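Putative xylanase (Bacteroides fragilis, PDB 2P1G) is of unconfirmed function but may hydrolyse glycosidic bonds, although it belongs to the N-acetylmuramoyl-L-alanine amidase-like family. Local coordinates at residues T31-I36 with G80-Y85; D162-D167 with G200-L205; Y123-P128 with Q143-E148. All coordinates share one frame; numbering follows the deposited sequence.

Contact 1: T31-I36 with G80-Y85; sequences TEDLII and GKIDGY
Glu32 lies with the inner part of its side chain against the backbone of Gly84, and this is where the two loops pack most closely. Its CB sits 3.5 Å from Gly84 C and its CG 3.4 Å from Gly84 O, so the methylenes rest on the carbonyl group. The first torsion sets CG anti to the backbone N (chi1 -177°); the bend at chi2 then carries the carboxylate on toward Tyr85. There OE1 approaches the ring at its edge, near the ring plane, 4.2 Å from CD1, while the carboxylate plane is turned 64° from that of the ring. The charge is met beyond the two segments: OE1 forms a salt bridge with Arg88, and OE2 a hydrogen bond with Tyr77 OH. Ile82 brings both of its branches to the contact: CG2 lies 3.6 Å from Glu32 O, while CD1 reaches to 4.0 Å from Leu34 CB, with Asp33 OD1 beside it.

The other side is looser and wetter. No direct hydrogen bond joins the segments; instead a water donates to Glu32 O at 2.6 Å and accepts from Gly84 N at 2.9 Å. Asp33 is exposed and turns its OD1 back on its own chain, accepting from Leu34 N at 2.8 Å on the anti side of the carboxylate, tilted 30° out of its plane. Neither segment is helix or strand where they meet. This is surface loop-on-loop packing, in which a carboxylate from the connection between helices 10-14 and 43-54 is anchored on the connection between helices 65-76 and 92-101.

Contact 2: D162-D167 with G200-L205; sequences DKLEPD and GQLHLL
Pro166 and Leu202 join the two backbones: Leu202 N donates to Pro166 O at 2.9 Å, with an N-H...O angle of 145°. Around this bond the loop and the start of strand 201-208 come close, Asp167 CA lying 4.1 Å from Gln201 CA. Gly200 O faces Asp167, 3.3 Å from its CB, and Asp167 CA makes a CA-H...O contact with it. A water lies 3.0 Å from Glu165 O and at hydrogen-bonding distance from Leu202 O as well, placed to bridge the two, though other acceptors nearby compete for its protons. One direct bond with a water beside it is a local anchorage, not the repeating pairing of a sheet.

Among the side chains, Leu164 and Leu202 meet on the buried side, crossing at about a right angle with CD1 of Leu164 4.2 Å from CD2 of Leu202. Gln201 CB lies 3.5 Å from Pro166 O. Beyond it, CG stands beside the backbone N (chi1 -70°) and the chain runs out extended, bringing the amide oxygen OE1 to the ring of His203, two residues along the strand. OE1 accepts there from His203 NE2 at 2.9 Å, the donor tilted 37° above the carbonyl plane. Gly217 O holds the other ring nitrogen, ND1, and together the two bonds fix the imidazole's rotation.

Leu164 and Leu202 both reach Leu221 of helix 221-226 and Ile172, while Pro166 touches Ser222. Strand 201-208 itself runs between strands 189-198 and 213-216, so the contact fastens the 162-167 loop beside that helix to the start of a strand within the antiparallel sheet.

Contact 3: Y123-P128 with Q143-E148; sequences YMSTHP and QMAKYE
The short helix 123-126 packs against the longer helix 138-151 through a bidentate pair of hydrogen bonds, the carboxylate of Glu148 gripping both the backbone and the side chain of Ser125. Ser125 N donates to Glu148 OE2 at 3.0 Å with an N-H...O angle of 149°, and Ser125 OG donates to Glu148 OE1 at 2.6 Å. Each oxygen uses its syn lone pair, so the carboxylate faces the serine with its two-oxygen end. Ser125 holds OG between its backbone N and carbonyl carbon (chi1 74°), which brings the hydroxyl round to the same carboxylate as the N-H. From the other helix, the Glu148 chain stretches across extended beyond CG.

Beside this polar grip the packing is apolar. Met124 and Met144 cross obliquely, SD of Met124 lying 4.0 Å from CE of Met144, and the CB atoms of Ser125 and Ala145 meet at 4.1 Å. Tyr91 OH, from outside the two segments, hydrogen-bonds both Glu148 OE2 and Met124 N.

Glu148 is buried, yet OE2 has two partners and OE1 a short bond to a hydroxyl. With the Ser125 N-H, the Ser125 hydroxyl and Tyr91 OH all bonded to it, the carboxylate is probably held in its ionised form, and the two bonds to Ser125 should resist its rotation.

From the N terminus, contact 1 comes first: 31-36 and 80-85 close a long loop that holds helices 43-54 and 65-76. Contact 3 follows with a short loop between 123-128 and 143-148, ending inside helix 138-151. Contact 2 is last, its segments enclosing the whole antiparallel pair of strands 177-182 and 189-198. The three lie in series, none nesting in or crossing another. Contacts 1 and 3 touch, Tyr85 OH lying 3.5 Å from Met124 CE, and together they tie up the helical side of the chain. Contact 2, with its centre about 35 Å from that of contact 1, fastens the 162-167 loop to a strand of the antiparallel sheet on the opposite side of the chain's centre.

Contact 1: T31-I36 with G80-Y85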
ATOM      1  N   THR A  31       4.663   1.760  22.765  1.00 24.78           N
ATOM      2  CA  THR A  31       3.875   2.938  22.411  1.00 23.84           C
ATOM      3  C   THR A  31       4.119   3.224  20.946  1.00 22.46           C
ATOM      4  O   THR A  31       5.163   2.869  20.410  1.00 22.35           O
ATOM      5  CB  THR A  31       4.282   4.165  23.243  1.00 24.33           C
ATOM      6  OG1 THR A  31       5.667   4.462  23.006  1.00 26.82           O
ATOM      7  CG2 THR A  31       4.077   3.891  24.725  1.00 25.23           C
ATOM      8  N   GLU A  32       3.155   3.860  20.297  1.00 20.71           N
ATOM      9  CA  GLU A  32       3.287   4.122  18.868  1.00 19.34           C
ATOM     10  C   GLU A  32       4.127   5.372  18.657  1.00 18.87           C
ATOM     11  O   GLU A  32       3.795   6.437  19.196  1.00 17.50           O
ATOM     12  CB  GLU A  32       1.903   4.309  18.244  1.00 18.87           C
ATOM     13  CG  GLU A  32       1.928   4.517  16.723  1.00 16.53           C
ATOM     14  CD  GLU A  32       2.267   3.250  15.954  1.00 17.49           C
ATOM     15  OE1 GLU A  32       1.961   2.126  16.428  1.00 16.98           O
ATOM     16  OE2 GLU A  32       2.827   3.385  14.839  1.00 15.44           O
ATOM     17  N   ASP A  33       5.203   5.222  17.875  1.00 18.34           N
ATOM     18  CA  ASP A  33       6.027   6.324  17.410  1.00 18.45           C
ATOM     19  C   ASP A  33       6.583   5.935  16.046  1.00 17.67           C
ATOM     20  O   ASP A  33       6.418   4.793  15.600  1.00 16.84           O
ATOM     21  CB  ASP A  33       7.176   6.611  18.387  1.00 18.98           C
ATOM     22  CG  ASP A  33       7.634   8.065  18.354  1.00 22.33           C
ATOM     23  OD1 ASP A  33       7.340   8.813  17.387  1.00 23.20           O
ATOM     24  OD2 ASP A  33       8.302   8.477  19.329  1.00 27.32           O
ATOM     25  N   LEU A  34       7.264   6.860  15.394  1.00 17.12           N
ATOM     26  CA  LEU A  34       7.787   6.583  14.065  1.00 16.70           C
ATOM     27  C   LEU A  34       8.931   5.561  14.117  1.00 17.36           C
ATOM     28  O   LEU A  34       9.937   5.769  14.809  1.00 17.62           O
ATOM     29  CB  LEU A  34       8.248   7.878  13.393  1.00 16.25           C
ATOM     30  CG  LEU A  34       8.641   7.793  11.910  1.00 16.61           C
ATOM     31  CD1 LEU A  34       7.416   7.435  11.023  1.00 16.00           C
ATOM     32  CD2 LEU A  34       9.247   9.080  11.478  1.00 16.38           C
ATOM     33  N   ILE A  35       8.751   4.452  13.406  1.00 16.79           N
ATOM     34  CA  ILE A  35       9.805   3.446  13.255  1.00 17.30           C
ATOM     35  C   ILE A  35      10.330   3.427  11.825  1.00 17.46           C
ATOM     36  O   ILE A  35       9.550   3.262  10.887  1.00 17.57           O
ATOM     37  CB  ILE A  35       9.295   2.032  13.629  1.00 16.85           C
ATOM     38  CG1 ILE A  35       8.993   1.961  15.132  1.00 18.32           C
ATOM     39  CG2 ILE A  35      10.327   0.941  13.211  1.00 18.61           C
ATOM     40  CD1 ILE A  35       8.488   0.598  15.579  1.00 18.30           C
ATOM     41  N   ILE A  36      11.644   3.589  11.669  1.00 16.80           N
ATOM     42  CA  ILE A  36      12.286   3.477  10.356  1.00 17.35           C
ATOM     43  C   ILE A  36      13.099   2.193  10.357  1.00 17.70           C
ATOM     44  O   ILE A  36      14.140   2.105  11.019  1.00 18.26           O
ATOM     45  CB  ILE A  36      13.177   4.690  10.030  1.00 16.91           C
ATOM     46  CG1 ILE A  36      12.345   5.984  10.104  1.00 17.38           C
ATOM     47  CG2 ILE A  36      13.850   4.522   8.666  1.00 16.83           C
ATOM     48  CD1 ILE A  36      13.184   7.271  10.015  1.00 18.89           C
ATOM     49  N   GLY A  80      -0.536  12.936   9.019  1.00 11.44           N
ATOM     50  CA  GLY A  80       0.809  13.112   9.560  1.00 12.00           C
ATOM     51  C   GLY A  80       0.918  13.234  11.072  1.00 12.33           C
ATOM     52  O   GLY A  80       1.979  13.615  11.593  1.00 13.09           O
ATOM     53  N   LYS A  81      -0.159  12.882  11.775  1.00 11.45           N
ATOM     54  CA  LYS A  81      -0.191  13.004  13.233  1.00 12.43           C
ATOM     55  C   LYS A  81      -0.036  11.653  13.916  1.00 12.13           C
ATOM     56  O   LYS A  81      -0.862  10.753  13.715  1.00 12.66           O
ATOM     57  CB  LYS A  81      -1.515  13.655  13.682  1.00 12.55           C
ATOM     58  CG  LYS A  81      -1.648  13.712  15.210  1.00 14.39           C
ATOM     59  CD  LYS A  81      -2.847  14.537  15.643  1.00 18.95           C
ATOM     60  CE  LYS A  81      -2.981  14.439  17.179  1.00 18.13           C
ATOM     61  NZ  LYS A  81      -4.201  15.149  17.708  1.00 24.31           N
ATOM     62  N   ILE A  82       0.986  11.526  14.761  1.00 12.92           N
ATOM     63  CA  ILE A  82       1.219  10.263  15.476  1.00 12.96           C
ATOM     64  C   ILE A  82       0.414  10.297  16.782  1.00 13.41           C
ATOM     65  O   ILE A  82       0.633  11.177  17.642  1.00 12.99           O
ATOM     66  CB  ILE A  82       2.727  10.028  15.738  1.00 13.61           C
ATOM     67  CG1 ILE A  82       3.518  10.079  14.424  1.00 14.35           C
ATOM     68  CG2 ILE A  82       2.963   8.701  16.489  1.00 13.15           C
ATOM     69  CD1 ILE A  82       4.989   9.791  14.577  1.00 13.55           C
ATOM     70  N   ASP A  83      -0.543   9.380  16.904  1.00 13.09           N
ATOM     71  CA  ASP A  83      -1.464   9.370  18.048  1.00 14.14           C
ATOM     72  C   ASP A  83      -1.976   7.945  18.319  1.00 13.56           C
ATOM     73  O   ASP A  83      -3.155   7.627  18.128  1.00 13.80           O
ATOM     74  CB  ASP A  83      -2.615  10.348  17.817  1.00 14.17           C
ATOM     75  CG  ASP A  83      -3.525  10.507  19.029  1.00 17.64           C
ATOM     76  OD1 ASP A  83      -3.114  10.174  20.166  1.00 19.15           O
ATOM     77  OD2 ASP A  83      -4.658  10.987  18.826  1.00 20.00           O
ATOM     78  N   GLY A  84      -1.056   7.088  18.745  1.00 13.51           N
ATOM     79  CA  GLY A  84      -1.422   5.729  19.104  1.00 13.27           C
ATOM     80  C   GLY A  84      -1.530   4.851  17.875  1.00 13.58           C
ATOM     81  O   GLY A  84      -1.405   5.322  16.735  1.00 12.47           O
ATOM     82  N   TYR A  85      -1.768   3.567  18.115  1.00 12.98           N
ATOM     83  CA  TYR A  85      -1.818   2.579  17.045  1.00 12.81           C
ATOM     84  C   TYR A  85      -2.843   2.920  15.970  1.00 13.05           C
ATOM     85  O   TYR A  85      -2.604   2.677  14.789  1.00 12.74           O
ATOM     86  CB  TYR A  85      -2.173   1.238  17.668  1.00 13.10           C
ATOM     87  CG  TYR A  85      -2.375   0.104  16.691  1.00 12.20           C
ATOM     88  CD1 TYR A  85      -1.282  -0.510  16.078  1.00 12.63           C
ATOM     89  CD2 TYR A  85      -3.660  -0.376  16.403  1.00 13.77           C
ATOM     90  CE1 TYR A  85      -1.463  -1.612  15.197  1.00 12.97           C
ATOM     91  CE2 TYR A  85      -3.854  -1.455  15.533  1.00 13.05           C
ATOM     92  CZ  TYR A  85      -2.748  -2.055  14.927  1.00 13.35           C
ATOM     93  OH  TYR A  85      -2.928  -3.115  14.067  1.00 15.07           O
TER
HETATM   94  O   HOH W   1       1.576   7.558  19.826  1.00 17.74           O

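Contact 2: D162-D167 with G200-L205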
ATOM      1  N   ASP A 162      -9.635  -8.263 -15.793  1.00 12.70           N
ATOM      2  CA  ASP A 162      -9.844  -8.687 -17.193  1.00 14.34           C
ATOM      3  C   ASP A 162      -9.537  -7.589 -18.235  1.00 14.54           C
ATOM      4  O   ASP A 162      -9.512  -7.858 -19.447  1.00 15.10           O
ATOM      5  CB  ASP A 162     -11.205  -9.406 -17.422  1.00 15.67           C
ATOM      6  CG  ASP A 162     -12.412  -8.480 -17.339  1.00 19.86           C
ATOM      7  OD1 ASP A 162     -12.266  -7.297 -16.977  1.00 22.67           O
ATOM      8  OD2 ASP A 162     -13.548  -8.952 -17.630  1.00 25.96           O
ATOM      9  N   LYS A 163      -9.261  -6.373 -17.764  1.00 13.23           N
ATOM     10  CA  LYS A 163      -8.904  -5.262 -18.656  1.00 14.20           C
ATOM     11  C   LYS A 163      -7.399  -5.041 -18.736  1.00 14.25           C
ATOM     12  O   LYS A 163      -6.926  -4.153 -19.461  1.00 14.70           O
ATOM     13  CB  LYS A 163      -9.618  -3.965 -18.232  1.00 14.14           C
ATOM     14  CG  LYS A 163     -11.148  -4.113 -18.130  1.00 15.41           C
ATOM     15  CD  LYS A 163     -11.741  -4.608 -19.461  1.00 16.60           C
ATOM     16  CE  LYS A 163     -13.251  -4.848 -19.360  1.00 17.50           C
ATOM     17  NZ  LYS A 163     -13.764  -5.438 -20.634  1.00 20.88           N
ATOM     18  N   LEU A 164      -6.638  -5.855 -18.008  1.00 14.27           N
ATOM     19  CA  LEU A 164      -5.183  -5.669 -17.958  1.00 14.62           C
ATOM     20  C   LEU A 164      -4.481  -6.791 -18.724  1.00 15.33           C
ATOM     21  O   LEU A 164      -4.759  -7.959 -18.486  1.00 15.49           O
ATOM     22  CB  LEU A 164      -4.676  -5.642 -16.503  1.00 13.94           C
ATOM     23  CG  LEU A 164      -3.178  -5.281 -16.363  1.00 14.88           C
ATOM     24  CD1 LEU A 164      -2.937  -3.830 -16.775  1.00 14.82           C
ATOM     25  CD2 LEU A 164      -2.688  -5.498 -14.932  1.00 14.60           C
ATOM     26  N   GLU A 165      -3.585  -6.421 -19.640  1.00 15.68           N
ATOM     27  CA  GLU A 165      -2.846  -7.381 -20.448  1.00 16.78           C
ATOM     28  C   GLU A 165      -1.420  -7.541 -19.897  1.00 14.85           C
ATOM     29  O   GLU A 165      -0.959  -6.690 -19.142  1.00 14.09           O
ATOM     30  CB  GLU A 165      -2.767  -6.890 -21.913  1.00 18.02           C
ATOM     31  CG  GLU A 165      -4.100  -6.883 -22.655  1.00 23.40           C
ATOM     32  CD  GLU A 165      -4.725  -8.255 -22.741  1.00 28.33           C
ATOM     33  OE1 GLU A 165      -3.981  -9.257 -22.718  1.00 32.25           O
ATOM     34  OE2 GLU A 165      -5.966  -8.342 -22.846  1.00 33.45           O
ATOM     35  N   PRO A 166      -0.723  -8.631 -20.276  1.00 14.43           N
ATOM     36  CA  PRO A 166       0.645  -8.792 -19.798  1.00 13.76           C
ATOM     37  C   PRO A 166       1.555  -7.602 -20.097  1.00 12.57           C
ATOM     38  O   PRO A 166       2.464  -7.353 -19.309  1.00 12.84           O
ATOM     39  CB  PRO A 166       1.141 -10.048 -20.519  1.00 14.07           C
ATOM     40  CG  PRO A 166      -0.085 -10.812 -20.872  1.00 15.64           C
ATOM     41  CD  PRO A 166      -1.174  -9.795 -21.079  1.00 15.02           C
ATOM     42  N   ASP A 167       1.301  -6.876 -21.193  1.00 12.74           N
ATOM     43  CA  ASP A 167       2.138  -5.733 -21.571  1.00 14.20           C
ATOM     44  C   ASP A 167       1.620  -4.391 -21.053  1.00 14.43           C
ATOM     45  O   ASP A 167       2.006  -3.323 -21.550  1.00 13.21           O
ATOM     46  CB  ASP A 167       2.431  -5.698 -23.085  1.00 15.22           C
ATOM     47  CG  ASP A 167       1.189  -5.795 -23.954  1.00 18.48           C
ATOM     48  OD1 ASP A 167       0.037  -6.000 -23.456  1.00 17.42           O
ATOM     49  OD2 ASP A 167       1.385  -5.684 -25.190  1.00 21.14           O
ATOM     50  N   GLY A 200       9.088  -5.655 -21.946  1.00 13.11           N
ATOM     51  CA  GLY A 200       7.834  -5.162 -22.525  1.00 12.87           C
ATOM     52  C   GLY A 200       6.599  -5.497 -21.693  1.00 13.30           C
ATOM     53  O   GLY A 200       5.491  -5.068 -22.013  1.00 13.44           O
ATOM     54  N   GLN A 201       6.779  -6.296 -20.649  1.00 12.49           N
ATOM     55  CA  GLN A 201       5.653  -6.722 -19.804  1.00 11.92           C
ATOM     56  C   GLN A 201       5.571  -5.852 -18.559  1.00 11.74           C
ATOM     57  O   GLN A 201       6.603  -5.451 -18.015  1.00 11.18           O
ATOM     58  CB  GLN A 201       5.858  -8.153 -19.352  1.00 10.77           C
ATOM     59  CG  GLN A 201       5.738  -9.222 -20.431  1.00 13.17           C
ATOM     60  CD  GLN A 201       6.067 -10.614 -19.894  1.00 14.10           C
ATOM     61  OE1 GLN A 201       6.974 -10.772 -19.062  1.00 16.52           O
ATOM     62  NE2 GLN A 201       5.322 -11.632 -20.359  1.00 16.24           N
ATOM     63  N   LEU A 202       4.351  -5.574 -18.111  1.00 10.20           N
ATOM     64  CA  LEU A 202       4.147  -4.892 -16.850  1.00 10.26           C
ATOM     65  C   LEU A 202       4.316  -5.900 -15.712  1.00 10.20           C
ATOM     66  O   LEU A 202       3.526  -6.857 -15.600  1.00 10.74           O
ATOM     67  CB  LEU A 202       2.740  -4.255 -16.807  1.00  9.11           C
ATOM     68  CG  LEU A 202       2.362  -3.638 -15.439  1.00  9.24           C
ATOM     69  CD1 LEU A 202       3.348  -2.548 -14.975  1.00 11.21           C
ATOM     70  CD2 LEU A 202       0.946  -3.077 -15.496  1.00  9.95           C
ATOM     71  N   HIS A 203       5.357  -5.686 -14.897  1.00  9.58           N
ATOM     72  CA  HIS A 203       5.642  -6.479 -13.693  1.00 10.97           C
ATOM     73  C   HIS A 203       5.472  -5.639 -12.420  1.00 10.46           C
ATOM     74  O   HIS A 203       5.219  -4.436 -12.483  1.00 10.42           O
ATOM     75  CB  HIS A 203       7.082  -7.037 -13.760  1.00 10.96           C
ATOM     76  CG  HIS A 203       7.259  -8.122 -14.783  1.00 14.02           C
ATOM     77  ND1 HIS A 203       7.435  -9.443 -14.440  1.00 17.89           N
ATOM     78  CD2 HIS A 203       7.249  -8.085 -16.138  1.00 17.56           C
ATOM     79  CE1 HIS A 203       7.532 -10.175 -15.542  1.00 18.07           C
ATOM     80  NE2 HIS A 203       7.421  -9.373 -16.585  1.00 15.98           N
ATOM     81  N   LEU A 204       5.621  -6.294 -11.279  1.00 10.61           N
ATOM     82  CA  LEU A 204       5.488  -5.649  -9.982  1.00 11.27           C
ATOM     83  C   LEU A 204       6.755  -5.821  -9.177  1.00 11.58           C
ATOM     84  O   LEU A 204       7.233  -6.944  -8.979  1.00 12.25           O
ATOM     85  CB  LEU A 204       4.313  -6.266  -9.206  1.00 11.13           C
ATOM     86  CG  LEU A 204       3.795  -5.414  -8.044  1.00 11.59           C
ATOM     87  CD1 LEU A 204       3.017  -4.193  -8.547  1.00 11.40           C
ATOM     88  CD2 LEU A 204       2.900  -6.297  -7.175  1.00 11.13           C
ATOM     89  N   LEU A 205       7.298  -4.691  -8.731  1.00 10.44           N
ATOM     90  CA  LEU A 205       8.365  -4.663  -7.769  1.00 10.77           C
ATOM     91  C   LEU A 205       7.688  -4.597  -6.392  1.00 10.73           C
ATOM     92  O   LEU A 205       6.938  -3.664  -6.122  1.00  9.66           O
ATOM     93  CB  LEU A 205       9.244  -3.421  -8.023  1.00 11.11           C
ATOM     94  CG  LEU A 205      10.280  -3.046  -6.946  1.00 11.24           C
ATOM     95  CD1 LEU A 205      11.346  -4.143  -6.706  1.00 12.14           C
ATOM     96  CD2 LEU A 205      10.927  -1.704  -7.297  1.00 11.66           C
TER
HETATM   97  O   HOH W   2       0.703  -7.105 -16.631  1.00  9.22           O

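Contact 3: Y123-P128 with Q143-E148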
ATOM      1  N   TYR A 123     -12.422  -6.189   8.464  1.00 13.30           N
ATOM      2  CA  TYR A 123     -11.592  -7.319   8.848  1.00 12.90           C
ATOM      3  C   TYR A 123     -10.979  -7.093  10.204  1.00 12.62           C
ATOM      4  O   TYR A 123     -11.007  -7.985  11.037  1.00 11.99           O
ATOM      5  CB  TYR A 123     -10.486  -7.591   7.837  1.00 13.79           C
ATOM      6  CG  TYR A 123      -9.715  -8.869   8.124  1.00 14.02           C
ATOM      7  CD1 TYR A 123     -10.058 -10.067   7.511  1.00 15.45           C
ATOM      8  CD2 TYR A 123      -8.647  -8.867   9.025  1.00 14.47           C
ATOM      9  CE1 TYR A 123      -9.313 -11.261   7.766  1.00 14.33           C
ATOM     10  CE2 TYR A 123      -7.927 -10.044   9.312  1.00 14.44           C
ATOM     11  CZ  TYR A 123      -8.263 -11.229   8.669  1.00 14.61           C
ATOM     12  OH  TYR A 123      -7.541 -12.384   8.955  1.00 17.96           O
ATOM     13  N   MET A 124     -10.402  -5.915  10.433  1.00 11.65           N
ATOM     14  CA  MET A 124      -9.658  -5.707  11.666  1.00 12.62           C
ATOM     15  C   MET A 124     -10.563  -5.751  12.897  1.00 13.46           C
ATOM     16  O   MET A 124     -10.223  -6.381  13.895  1.00 14.36           O
ATOM     17  CB  MET A 124      -8.882  -4.378  11.623  1.00 11.63           C
ATOM     18  CG  MET A 124      -7.795  -4.312  10.543  1.00 13.46           C
ATOM     19  SD  MET A 124      -6.791  -2.788  10.642  1.00  9.99           S
ATOM     20  CE  MET A 124      -5.751  -3.167  12.070  1.00 12.63           C
ATOM     21  N   SER A 125     -11.720  -5.110  12.824  1.00 14.52           N
ATOM     22  CA  SER A 125     -12.587  -5.070  14.013  1.00 16.06           C
ATOM     23  C   SER A 125     -13.309  -6.407  14.211  1.00 16.84           C
ATOM     24  O   SER A 125     -13.782  -6.699  15.305  1.00 18.39           O
ATOM     25  CB  SER A 125     -13.556  -3.902  13.959  1.00 16.00           C
ATOM     26  OG  SER A 125     -14.583  -4.144  13.027  1.00 16.00           O
ATOM     27  N   THR A 126     -13.335  -7.224  13.163  1.00 17.01           N
ATOM     28  CA  THR A 126     -13.956  -8.558  13.180  1.00 18.50           C
ATOM     29  C   THR A 126     -13.005  -9.617  13.731  1.00 17.39           C
ATOM     30  O   THR A 126     -13.447 -10.629  14.293  1.00 17.97           O
ATOM     31  CB  THR A 126     -14.432  -8.948  11.748  1.00 18.16           C
ATOM     32  OG1 THR A 126     -15.590  -8.176  11.446  1.00 22.75           O
ATOM     33  CG2 THR A 126     -14.791 -10.453  11.626  1.00 22.01           C
ATOM     34  N   HIS A 127     -11.710  -9.382  13.573  1.00 16.21           N
ATOM     35  CA  HIS A 127     -10.664 -10.299  14.047  1.00 16.01           C
ATOM     36  C   HIS A 127      -9.633  -9.544  14.915  1.00 15.16           C
ATOM     37  O   HIS A 127      -8.441  -9.617  14.652  1.00 14.21           O
ATOM     38  CB  HIS A 127      -9.935 -10.955  12.866  1.00 16.26           C
ATOM     39  CG  HIS A 127     -10.824 -11.745  11.963  1.00 18.68           C
ATOM     40  ND1 HIS A 127     -11.364 -12.962  12.329  1.00 20.06           N
ATOM     41  CD2 HIS A 127     -11.272 -11.494  10.708  1.00 19.79           C
ATOM     42  CE1 HIS A 127     -12.110 -13.423  11.341  1.00 21.01           C
ATOM     43  NE2 HIS A 127     -12.063 -12.558  10.343  1.00 20.70           N
ATOM     44  N   PRO A 128     -10.087  -8.858  15.988  1.00 15.02           N
ATOM     45  CA  PRO A 128      -9.139  -8.047  16.746  1.00 14.48           C
ATOM     46  C   PRO A 128      -8.111  -8.926  17.452  1.00 14.21           C
ATOM     47  O   PRO A 128      -7.021  -8.459  17.771  1.00 13.51           O
ATOM     48  CB  PRO A 128     -10.024  -7.334  17.773  1.00 14.81           C
ATOM     49  CG  PRO A 128     -11.201  -8.237  17.951  1.00 15.61           C
ATOM     50  CD  PRO A 128     -11.429  -8.863  16.602  1.00 14.84           C
ATOM     51  N   GLN A 143     -12.398   2.316  17.902  1.00 13.31           N
ATOM     52  CA  GLN A 143     -11.894   3.354  17.001  1.00 13.81           C
ATOM     53  C   GLN A 143     -11.743   2.813  15.585  1.00 13.39           C
ATOM     54  O   GLN A 143     -12.127   3.479  14.617  1.00 13.04           O
ATOM     55  CB  GLN A 143     -10.573   3.956  17.504  1.00 14.37           C
ATOM     56  CG  GLN A 143     -10.066   5.164  16.696  1.00 16.56           C
ATOM     57  CD  GLN A 143     -11.072   6.316  16.640  1.00 21.86           C
ATOM     58  OE1 GLN A 143     -11.343   6.958  17.650  1.00 23.05           O
ATOM     59  NE2 GLN A 143     -11.629   6.577  15.452  1.00 21.06           N
ATOM     60  N   MET A 144     -11.189   1.605  15.443  1.00 13.12           N
ATOM     61  CA  MET A 144     -11.011   1.043  14.090  1.00 11.41           C
ATOM     62  C   MET A 144     -12.379   0.811  13.455  1.00 12.38           C
ATOM     63  O   MET A 144     -12.560   1.064  12.264  1.00 11.76           O
ATOM     64  CB  MET A 144     -10.182  -0.247  14.123  1.00 11.38           C
ATOM     65  CG  MET A 144      -8.661  -0.052  14.328  1.00 11.51           C
ATOM     66  SD  MET A 144      -7.807   1.271  13.376  1.00  4.69           S
ATOM     67  CE  MET A 144      -8.294   0.794  11.695  1.00 13.72           C
ATOM     68  N   ALA A 145     -13.354   0.372  14.249  1.00 12.19           N
ATOM     69  CA  ALA A 145     -14.719   0.212  13.735  1.00 13.01           C
ATOM     70  C   ALA A 145     -15.312   1.552  13.235  1.00 13.61           C
ATOM     71  O   ALA A 145     -16.046   1.570  12.238  1.00 13.82           O
ATOM     72  CB  ALA A 145     -15.635  -0.421  14.791  1.00 13.35           C
ATOM     73  N   LYS A 146     -14.989   2.659  13.909  1.00 14.31           N
ATOM     74  CA  LYS A 146     -15.438   3.979  13.441  1.00 15.42           C
ATOM     75  C   LYS A 146     -14.803   4.328  12.097  1.00 15.76           C
ATOM     76  O   LYS A 146     -15.479   4.842  11.196  1.00 16.27           O
ATOM     77  CB  LYS A 146     -15.124   5.069  14.461  1.00 15.98           C
ATOM     78  CG  LYS A 146     -15.983   5.007  15.711  1.00 18.18           C
ATOM     79  CD  LYS A 146     -15.538   6.091  16.698  1.00 23.97           C
ATOM     80  CE  LYS A 146     -16.006   5.785  18.113  1.00 27.61           C
ATOM     81  NZ  LYS A 146     -15.264   6.661  19.086  1.00 30.82           N
ATOM     82  N   TYR A 147     -13.520   4.018  11.951  1.00 15.18           N
ATOM     83  CA  TYR A 147     -12.833   4.293  10.688  1.00 15.71           C
ATOM     84  C   TYR A 147     -13.341   3.403   9.553  1.00 15.63           C
ATOM     85  O   TYR A 147     -13.559   3.878   8.417  1.00 15.72           O
ATOM     86  CB  TYR A 147     -11.318   4.163  10.849  1.00 15.18           C
ATOM     87  CG  TYR A 147     -10.657   5.220  11.708  1.00 15.93           C
ATOM     88  CD1 TYR A 147     -11.037   6.568  11.625  1.00 17.09           C
ATOM     89  CD2 TYR A 147      -9.608   4.885  12.554  1.00 15.55           C
ATOM     90  CE1 TYR A 147     -10.420   7.535  12.383  1.00 17.12           C
ATOM     91  CE2 TYR A 147      -8.971   5.844  13.326  1.00 15.29           C
ATOM     92  CZ  TYR A 147      -9.386   7.170  13.239  1.00 17.15           C
ATOM     93  OH  TYR A 147      -8.760   8.118  13.997  1.00 16.68           O
ATOM     94  N   GLU A 148     -13.534   2.119   9.848  1.00 14.59           N
ATOM     95  CA  GLU A 148     -14.137   1.193   8.886  1.00 15.29           C
ATOM     96  C   GLU A 148     -15.500   1.688   8.418  1.00 16.33           C
ATOM     97  O   GLU A 148     -15.823   1.627   7.218  1.00 16.28           O
ATOM     98  CB  GLU A 148     -14.285  -0.208   9.485  1.00 14.95           C
ATOM     99  CG  GLU A 148     -12.938  -0.885   9.783  1.00 13.43           C
ATOM    100  CD  GLU A 148     -13.109  -2.111  10.680  1.00 15.52           C
ATOM    101  OE1 GLU A 148     -14.216  -2.277  11.226  1.00 15.61           O
ATOM    102  OE2 GLU A 148     -12.154  -2.905  10.810  1.00 14.98           O
TER